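Local coordinates for protein racemase, putative (Roseobacter denitrificans, PDB 3TCS) that probably acts as a magnesium-dependent racemase or hydro-lyase of the mandelate racemase/muconate lactonizing enzyme family, and holds D-alanine in its pocket, at residues E150-K155 with T191-L196; P279-Y283 with V314-T318. All coordinates share one frame; numbering follows the deposited sequence.

Interaction 1 (E150-K155 with T191-L196); sequences EAERLK and TMRREL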
# COMPACT_ATOMS: atom_id res chain seq x y z
N GLU B 150 -8.84 21.82 -26.12
CA GLU B 150 -7.60 21.13 -25.79
C GLU B 150 -6.59 21.33 -26.92
O GLU B 150 -5.44 21.70 -26.69
CB GLU B 150 -7.86 19.63 -25.61
CG GLU B 150 -6.60 18.81 -25.31
CD GLU B 150 -6.17 18.88 -23.85
OE1 GLU B 150 -6.44 17.91 -23.11
OE2 GLU B 150 -5.58 19.89 -23.43
N ALA B 151 -7.03 21.09 -28.15
CA ALA B 151 -6.16 21.26 -29.31
C ALA B 151 -5.69 22.70 -29.42
O ALA B 151 -4.53 22.97 -29.72
CB ALA B 151 -6.89 20.85 -30.59
N GLU B 152 -6.60 23.63 -29.16
CA GLU B 152 -6.29 25.05 -29.25
C GLU B 152 -5.19 25.47 -28.28
O GLU B 152 -4.22 26.12 -28.68
CB GLU B 152 -7.56 25.88 -29.00
CG GLU B 152 -7.37 27.39 -29.12
CD GLU B 152 -8.70 28.15 -29.12
OE1 GLU B 152 -9.53 27.92 -28.21
OE2 GLU B 152 -8.90 28.98 -30.03
N ARG B 153 -5.31 25.09 -27.01
CA ARG B 153 -4.28 25.48 -26.06
C ARG B 153 -2.95 24.77 -26.31
O ARG B 153 -1.89 25.34 -26.09
CB ARG B 153 -4.75 25.24 -24.61
CG ARG B 153 -4.91 23.79 -24.19
CD ARG B 153 -5.05 23.70 -22.66
NE ARG B 153 -5.14 22.33 -22.19
CZ ARG B 153 -5.14 21.97 -20.90
NH1 ARG B 153 -5.04 22.90 -19.95
NH2 ARG B 153 -5.23 20.69 -20.57
N LEU B 154 -3.00 23.53 -26.78
CA LEU B 154 -1.77 22.79 -27.04
C LEU B 154 -1.08 23.31 -28.30
O LEU B 154 0.16 23.34 -28.38
CB LEU B 154 -2.06 21.30 -27.16
CG LEU B 154 -2.54 20.66 -25.84
CD1 LEU B 154 -2.70 19.15 -26.03
CD2 LEU B 154 -1.51 20.95 -24.75
N LYS B 155 -1.87 23.73 -29.28
CA LYS B 155 -1.31 24.27 -30.52
C LYS B 155 -0.57 25.57 -30.20
O LYS B 155 0.49 25.84 -30.76
CB LYS B 155 -2.43 24.53 -31.54
CG LYS B 155 -1.92 24.89 -32.93
CD LYS B 155 -3.08 25.06 -33.90
CE LYS B 155 -2.57 25.25 -35.32
NZ LYS B 155 -3.68 25.32 -36.31
N THR B 191 -8.88 15.05 -33.84
CA THR B 191 -8.73 16.49 -33.60
C THR B 191 -7.29 16.87 -33.28
O THR B 191 -6.78 17.88 -33.78
CB THR B 191 -9.64 16.97 -32.44
OG1 THR B 191 -11.01 16.86 -32.83
CG2 THR B 191 -9.35 18.43 -32.09
N MET B 192 -6.62 16.09 -32.45
CA MET B 192 -5.23 16.39 -32.11
C MET B 192 -4.32 16.27 -33.33
O MET B 192 -3.46 17.13 -33.57
CB MET B 192 -4.74 15.47 -30.99
CG MET B 192 -5.31 15.81 -29.62
SD MET B 192 -4.94 17.52 -29.15
CE MET B 192 -3.16 17.40 -28.98
N ARG B 193 -4.49 15.22 -34.12
CA ARG B 193 -3.66 15.06 -35.30
C ARG B 193 -3.91 16.18 -36.31
O ARG B 193 -2.97 16.73 -36.91
CB ARG B 193 -3.90 13.71 -35.97
CG ARG B 193 -3.10 13.53 -37.26
CD ARG B 193 -1.61 13.77 -37.01
NE ARG B 193 -1.02 12.66 -36.28
CZ ARG B 193 0.15 12.70 -35.66
NH1 ARG B 193 0.90 13.80 -35.67
NH2 ARG B 193 0.58 11.61 -35.03
N ARG B 194 -5.18 16.52 -36.51
CA ARG B 194 -5.53 17.58 -37.45
C ARG B 194 -4.96 18.93 -37.03
O ARG B 194 -4.32 19.61 -37.81
CB ARG B 194 -7.05 17.72 -37.56
CG ARG B 194 -7.48 18.88 -38.44
CD ARG B 194 -8.99 19.08 -38.47
NE ARG B 194 -9.55 19.43 -37.17
CZ ARG B 194 -10.35 18.63 -36.46
NH1 ARG B 194 -10.67 17.43 -36.93
NH2 ARG B 194 -10.83 19.03 -35.30
N GLU B 195 -5.21 19.29 -35.77
CA GLU B 195 -4.77 20.58 -35.25
C GLU B 195 -3.29 20.74 -34.95
O GLU B 195 -2.74 21.82 -35.18
CB GLU B 195 -5.59 20.93 -34.01
CG GLU B 195 -7.09 21.09 -34.27
CD GLU B 195 -7.39 22.13 -35.34
OE1 GLU B 195 -6.79 23.22 -35.30
OE2 GLU B 195 -8.24 21.85 -36.21
N LEU B 196 -2.65 19.70 -34.42
CA LEU B 196 -1.22 19.79 -34.09
C LEU B 196 -0.29 19.46 -35.25
O LEU B 196 0.91 19.74 -35.19
CB LEU B 196 -0.91 18.90 -32.88
CG LEU B 196 -1.27 19.46 -31.49
CD1 LEU B 196 -0.47 20.73 -31.23
CD2 LEU B 196 -2.75 19.75 -31.41
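The carboxylate of E195 meets K155 across the contact through one oxygen and R194 through the other. OE2 uses its anti lone pair to accept R194 NE at 2.9 Å, lying at the edge of that guanidinium and close to its plane, while OE1 makes a long salt bridge to K155 NZ, at 3.9 Å. The second flat pair lies within 150-155: R153 comes side-on to E150, and both NE and NH2 bond to OE2 at the guanidinium's edge. The other oxygen of E150 is held by S140, and R153 NH2 has a second carboxylate in E337, so this cluster is satisfied beside the contact without bonding across it.

Between the charged groups the helices fit closely, crossing at -36° with axes 9.4 Å apart. These are successive outer helices of the TIM barrel, each a link in a beta-alpha-beta unit, and both lean on strand 165-169, where V168 touches L154 and M192. A151 is the knob: its CB enters a hole formed by T191, M192, E195 and L196, lying 3.7 Å from E195 CB. The M192 chain bends at chi2 and chi3 (-57° and -67°), which places SD over A151 CA and sends CE across L154 at about a right angle, a snug 3.5 Å from L154 CD1. L196 CD1 fills the next turn, 3.7 Å from K155 CA.

K155 is extended throughout, and its methylenes run past the backbone carbonyl of E195, CE lying 3.4 Å from E195 O. With an alanine here, the carbonyl of E195 would probably lose its aliphatic cover and OE1 its distant cation. R158, a turn beyond K155 on helix 147-161, bonds weakly to the carbonyl oxygen of L196.

Interaction 2 (P279-Y283 with V314-T318); sequences PDILY and VTLFT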
# COMPACT_ATOMS: atom_id res chain seq x y z
N PRO B 279 7.66 4.46 -14.06
CA PRO B 279 7.65 4.66 -12.61
C PRO B 279 7.58 6.15 -12.26
O PRO B 279 8.01 6.99 -13.04
CB PRO B 279 8.98 4.04 -12.18
CG PRO B 279 9.88 4.36 -13.34
CD PRO B 279 8.99 4.04 -14.53
N ASP B 280 7.01 6.45 -11.09
CA ASP B 280 6.97 7.83 -10.60
C ASP B 280 7.99 7.76 -9.46
O ASP B 280 7.82 6.99 -8.52
CB ASP B 280 5.58 8.20 -10.07
CG ASP B 280 5.55 9.60 -9.46
OD1 ASP B 280 6.14 9.80 -8.38
OD2 ASP B 280 4.94 10.52 -10.06
N ILE B 281 9.06 8.54 -9.58
CA ILE B 281 10.12 8.53 -8.58
C ILE B 281 9.67 8.63 -7.13
O ILE B 281 10.22 7.96 -6.25
CB ILE B 281 11.13 9.66 -8.86
CG1 ILE B 281 11.88 9.36 -10.17
CG2 ILE B 281 12.11 9.80 -7.69
CD1 ILE B 281 12.70 10.53 -10.68
N LEU B 282 8.67 9.47 -6.88
CA LEU B 282 8.20 9.64 -5.51
C LEU B 282 7.17 8.61 -5.05
O LEU B 282 7.18 8.22 -3.88
CB LEU B 282 7.69 11.08 -5.33
CG LEU B 282 8.75 12.14 -5.71
CD1 LEU B 282 8.20 13.53 -5.44
CD2 LEU B 282 10.04 11.91 -4.91
N TYR B 283 6.30 8.15 -5.94
CA TYR B 283 5.33 7.13 -5.53
C TYR B 283 6.08 5.81 -5.28
O TYR B 283 5.66 5.00 -4.46
CB TYR B 283 4.27 6.86 -6.62
CG TYR B 283 3.28 7.97 -6.90
CD1 TYR B 283 2.87 8.85 -5.90
CD2 TYR B 283 2.72 8.11 -8.17
CE1 TYR B 283 1.93 9.85 -6.15
CE2 TYR B 283 1.77 9.10 -8.44
CZ TYR B 283 1.38 9.97 -7.42
OH TYR B 283 0.43 10.94 -7.66
N VAL B 314 8.97 16.71 -8.39
CA VAL B 314 8.94 15.43 -9.09
C VAL B 314 9.45 15.52 -10.54
O VAL B 314 10.16 14.62 -11.01
CB VAL B 314 7.52 14.81 -9.06
CG1 VAL B 314 6.53 15.66 -9.85
CG2 VAL B 314 7.56 13.38 -9.56
N THR B 315 9.12 16.61 -11.23
CA THR B 315 9.55 16.76 -12.61
C THR B 315 11.06 16.96 -12.71
O THR B 315 11.71 16.39 -13.60
CB THR B 315 8.81 17.93 -13.29
OG1 THR B 315 7.40 17.65 -13.29
CG2 THR B 315 9.27 18.09 -14.74
N LEU B 316 11.63 17.73 -11.79
CA LEU B 316 13.07 17.98 -11.77
C LEU B 316 13.84 16.70 -11.46
O LEU B 316 14.87 16.41 -12.07
CB LEU B 316 13.42 19.05 -10.73
CG LEU B 316 14.90 19.44 -10.61
CD1 LEU B 316 15.45 19.89 -11.96
CD2 LEU B 316 15.05 20.56 -9.57
N PHE B 317 13.34 15.92 -10.49
CA PHE B 317 14.00 14.67 -10.14
C PHE B 317 14.06 13.78 -11.37
O PHE B 317 15.06 13.10 -11.62
CB PHE B 317 13.24 13.92 -9.05
CG PHE B 317 13.12 14.68 -7.75
CD1 PHE B 317 14.06 15.64 -7.39
CD2 PHE B 317 12.10 14.38 -6.86
CE1 PHE B 317 13.98 16.29 -6.15
CE2 PHE B 317 12.01 15.02 -5.61
CZ PHE B 317 12.95 15.98 -5.26
N THR B 318 12.98 13.78 -12.14
CA THR B 318 12.88 12.96 -13.35
C THR B 318 13.86 13.46 -14.41
O THR B 318 14.48 12.66 -15.12
CB THR B 318 11.44 12.98 -13.91
OG1 THR B 318 10.53 12.54 -12.89
CG2 THR B 318 11.32 12.06 -15.11
O HOH W 1 9.15 10.38 -11.85
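L282 lies against F317 at about a right angle, and its CD2 meets the ring at the edge, near the ring plane, 3.7 Å from F317 CE2. The other methyl, CD1, turns to V314 and stops 3.9 Å from V314 CB, so one leucine fork straddles the first turn of helix 314-322. I281 uses only its tip: CD1 presses on the helix backbone, 3.6 Å from T318 N, and also touches F317 CB. D280 crosses V314 at about a right angle, its carboxylate against CG2.

No direct hydrogen bond joins the segments, but one water does. It accepts from I281 N and donates to T318 OG1, 2.8 Å away. That hydroxyl in turn donates to V314 O, which also accepts T318 N from the opposite face of its plane; V314 O is thus gripped twice, and the OG1 bond, with the water, would hold the hydroxyl's rotation. On the loop side D280 forms an Asx motif, with Y283 N bonding to OD1 at 2.9 Å, 30° out of the carboxylate plane. CG stands anti to the backbone N of D280 (chi1 176°), turning OD1 back over the residues that follow while OD2 bonds to ND1 of H307.

Farther out, F317 meets the ring of W369, and T109 of helix 98-119 and Q52 of strand 48-52 touch both L282 and F317, tying this barrel loop to the N-terminal domain. H307 lines the D-alanine pocket, and the D280-H307 pair is consistent with the Asp-His dyad of mandelate racemase relatives: the Asx motif and the V314 methyl probably help steady the aspartate, which probably sets the orientation of the imidazole.

Both interactions belong to the barrel part of the chain and come in series, interaction 1 closing before interaction 2 opens. Their centres are 27 Å apart and their nearest atoms about 15 Å, so they do not touch. Interaction 1 lies on the outer shell, where helices 147-161 and 184-196 flank strand 165-169, early in the barrel. Interaction 2 lies near the centre of the chain, joining the loop after strand 276-277 to helix 314-322, late in the barrel, near the metal and D-alanine site. One thus joins neighbouring helices around the barrel's outside; the other packs loop and helix near the active site, where helix 98-119 and strand 48-52 of the N-terminal domain also touch.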